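Extracellular ligand-binding receptor (Desulfitobacterium hafniense, PDB 4Q6B) probably serves as the extracellular substrate-binding component of an ABC transporter for amino acids, and holds leucine between its two lobes. Local coordinates at residues I147-D152 / G157-F162. Residues are numbered along the deposited sequence; the frame is centred on the assembly and turned at random.
Sequences IYYTDD and GLANAF
Strand 147-149, carrying Ile-147 and Tyr-149, runs against the helical segment 157-162 at 161°, with the two short axes 8.9 Å apart at their closest. This near-antiparallel course, with strand 172-177 next to and parallel to 144-149, fits the first half of a beta-alpha-beta unit in one lobe of the periplasmic binding protein fold. Backbones come nearest at Tyr-149 and Ala-159, whose CA atoms lie 6.4 Å apart. After the strand the chain makes an inverse gamma turn centred on Asp-151, and Asp-152 then serves as N-cap of helix 153-168, its OD1 accepting a hydrogen bond from Gly-155 N.

The side-chain to side-chain contacts are all apolar. Ala-159 CB points at the strand and touches both inward-facing residues: CB of Tyr-149 at 3.8 Å and CG2 of Ile-147 at 3.9 Å. Beyond CG the Tyr-149 ring turns away from Ala-159 and makes a cation-pi contact with Arg-176, a residue of the calcium site, whose NH1 also hydrogen-bonds Asn-160 OD1; strand, helix and following strand are thereby linked.

The two branches of Ile-147 divide the work. With CG1 anti to the carbonyl carbon (chi1 -66°) and the chain extended beyond it, the methyl Ile-147 CD1 packs on a backbone oxygen, 3.8 Å from Ala-159 O. The same methyl meets the edge of the Phe-162 ring near its plane: Ile-147 CD1 lies 4.0 Å from Phe-162 CD2.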
loop_
_atom_site.group_PDB
_atom_site.type_symbol
_atom_site.label_atom_id
_atom_site.label_comp_id
_atom_site.label_asym_id
_atom_site.label_seq_id
_atom_site.Cartn_x
_atom_site.Cartn_y
_atom_site.Cartn_z
ATOM N N ILE A 147 -11.312 -13.476 -13.274
ATOM C CA ILE A 147 -11.031 -12.205 -12.598
ATOM C C ILE A 147 -12.366 -11.544 -12.264
ATOM O O ILE A 147 -13.190 -11.311 -13.158
ATOM C CB ILE A 147 -10.189 -11.239 -13.472
ATOM C CG1 ILE A 147 -8.777 -11.799 -13.719
ATOM C CG2 ILE A 147 -10.037 -9.843 -12.792
ATOM C CD1 ILE A 147 -7.997 -10.930 -14.718
ATOM N N TYR A 148 -12.595 -11.249 -10.979
ATOM C CA TYR A 148 -13.771 -10.461 -10.548
ATOM C C TYR A 148 -13.242 -9.066 -10.330
ATOM O O TYR A 148 -12.312 -8.886 -9.550
ATOM C CB TYR A 148 -14.313 -11.011 -9.214
ATOM C CG TYR A 148 -15.492 -10.259 -8.630
ATOM C CD1 TYR A 148 -16.564 -9.845 -9.432
ATOM C CD2 TYR A 148 -15.574 -10.034 -7.263
ATOM C CE1 TYR A 148 -17.698 -9.169 -8.876
ATOM C CE2 TYR A 148 -16.667 -9.392 -6.701
ATOM C CZ TYR A 148 -17.736 -8.968 -7.504
ATOM O OH TYR A 148 -18.812 -8.305 -6.960
ATOM N N TYR A 149 -13.784 -8.068 -11.013
ATOM C CA TYR A 149 -13.156 -6.750 -10.918
ATOM C C TYR A 149 -14.173 -5.620 -10.735
ATOM O O TYR A 149 -15.344 -5.809 -11.029
ATOM C CB TYR A 149 -12.276 -6.477 -12.153
ATOM C CG TYR A 149 -13.065 -6.278 -13.407
ATOM C CD1 TYR A 149 -13.329 -4.991 -13.899
ATOM C CD2 TYR A 149 -13.557 -7.367 -14.106
ATOM C CE1 TYR A 149 -14.100 -4.810 -15.021
ATOM C CE2 TYR A 149 -14.316 -7.193 -15.235
ATOM C CZ TYR A 149 -14.567 -5.929 -15.694
ATOM O OH TYR A 149 -15.322 -5.761 -16.831
ATOM N N THR A 150 -13.735 -4.459 -10.228
ATOM C CA THR A 150 -14.584 -3.281 -10.187
ATOM C C THR A 150 -14.455 -2.533 -11.506
ATOM O O THR A 150 -13.343 -2.239 -11.961
ATOM C CB THR A 150 -14.201 -2.345 -9.033
ATOM O OG1 THR A 150 -14.403 -3.039 -7.789
ATOM C CG2 THR A 150 -15.051 -1.079 -9.051
ATOM N N ASP A 151 -15.586 -2.235 -12.133
ATOM C CA ASP A 151 -15.538 -1.554 -13.415
ATOM C C ASP A 151 -15.323 -0.046 -13.246
ATOM O O ASP A 151 -16.175 0.770 -13.648
ATOM C CB ASP A 151 -16.794 -1.860 -14.243
ATOM C CG ASP A 151 -16.661 -1.396 -15.681
ATOM O OD1 ASP A 151 -15.501 -1.193 -16.110
ATOM O OD2 ASP A 151 -17.699 -1.220 -16.370
ATOM N N ASP A 152 -14.174 0.319 -12.659
ATOM C CA ASP A 152 -13.736 1.713 -12.584
ATOM C C ASP A 152 -12.242 1.771 -12.935
ATOM O O ASP A 152 -11.651 0.750 -13.258
ATOM C CB ASP A 152 -14.048 2.363 -11.224
ATOM C CG ASP A 152 -13.288 1.728 -10.056
ATOM O OD1 ASP A 152 -12.374 0.893 -10.254
ATOM O OD2 ASP A 152 -13.605 2.080 -8.901
ATOM N N GLY A 157 -7.688 -1.188 -13.925
ATOM C CA GLY A 157 -6.241 -1.100 -13.853
ATOM C C GLY A 157 -5.543 -2.338 -13.328
ATOM O O GLY A 157 -4.617 -2.866 -13.982
ATOM N N LEU A 158 -5.953 -2.795 -12.141
ATOM C CA LEU A 158 -5.346 -3.966 -11.500
ATOM C C LEU A 158 -5.690 -5.256 -12.250
ATOM O O LEU A 158 -4.850 -6.168 -12.334
ATOM C CB LEU A 158 -5.769 -4.066 -10.026
ATOM C CG LEU A 158 -5.340 -5.306 -9.237
ATOM C CD1 LEU A 158 -3.848 -5.456 -9.216
ATOM C CD2 LEU A 158 -5.843 -5.187 -7.842
ATOM N N ALA A 159 -6.916 -5.324 -12.789
ATOM C CA ALA A 159 -7.371 -6.452 -13.605
ATOM C C ALA A 159 -6.531 -6.600 -14.873
ATOM O O ALA A 159 -6.106 -7.725 -15.191
ATOM C CB ALA A 159 -8.908 -6.330 -13.974
ATOM N N ASN A 160 -6.318 -5.485 -15.599
ATOM C CA ASN A 160 -5.525 -5.542 -16.825
ATOM C C ASN A 160 -4.051 -5.867 -16.547
ATOM O O ASN A 160 -3.451 -6.635 -17.301
ATOM C CB ASN A 160 -5.624 -4.250 -17.628
ATOM C CG ASN A 160 -6.997 -4.040 -18.205
ATOM O OD1 ASN A 160 -7.770 -4.984 -18.360
ATOM N ND2 ASN A 160 -7.312 -2.798 -18.528
ATOM N N ALA A 161 -3.483 -5.258 -15.505
ATOM C CA ALA A 161 -2.129 -5.652 -15.040
ATOM C C ALA A 161 -2.013 -7.148 -14.723
ATOM O O ALA A 161 -1.088 -7.847 -15.189
ATOM C CB ALA A 161 -1.689 -4.816 -13.828
ATOM N N PHE A 162 -2.939 -7.663 -13.925
ATOM C CA PHE A 162 -2.887 -9.078 -13.601
ATOM C C PHE A 162 -3.052 -9.967 -14.848
ATOM O O PHE A 162 -2.306 -10.950 -15.031
ATOM C CB PHE A 162 -3.882 -9.482 -12.508
ATOM C CG PHE A 162 -3.765 -10.933 -12.135
ATOM C CD1 PHE A 162 -2.746 -11.373 -11.304
ATOM C CD2 PHE A 162 -4.629 -11.881 -12.686
ATOM C CE1 PHE A 162 -2.615 -12.723 -10.997
ATOM C CE2 PHE A 162 -4.511 -13.248 -12.408
ATOM C CZ PHE A 162 -3.496 -13.669 -11.548
#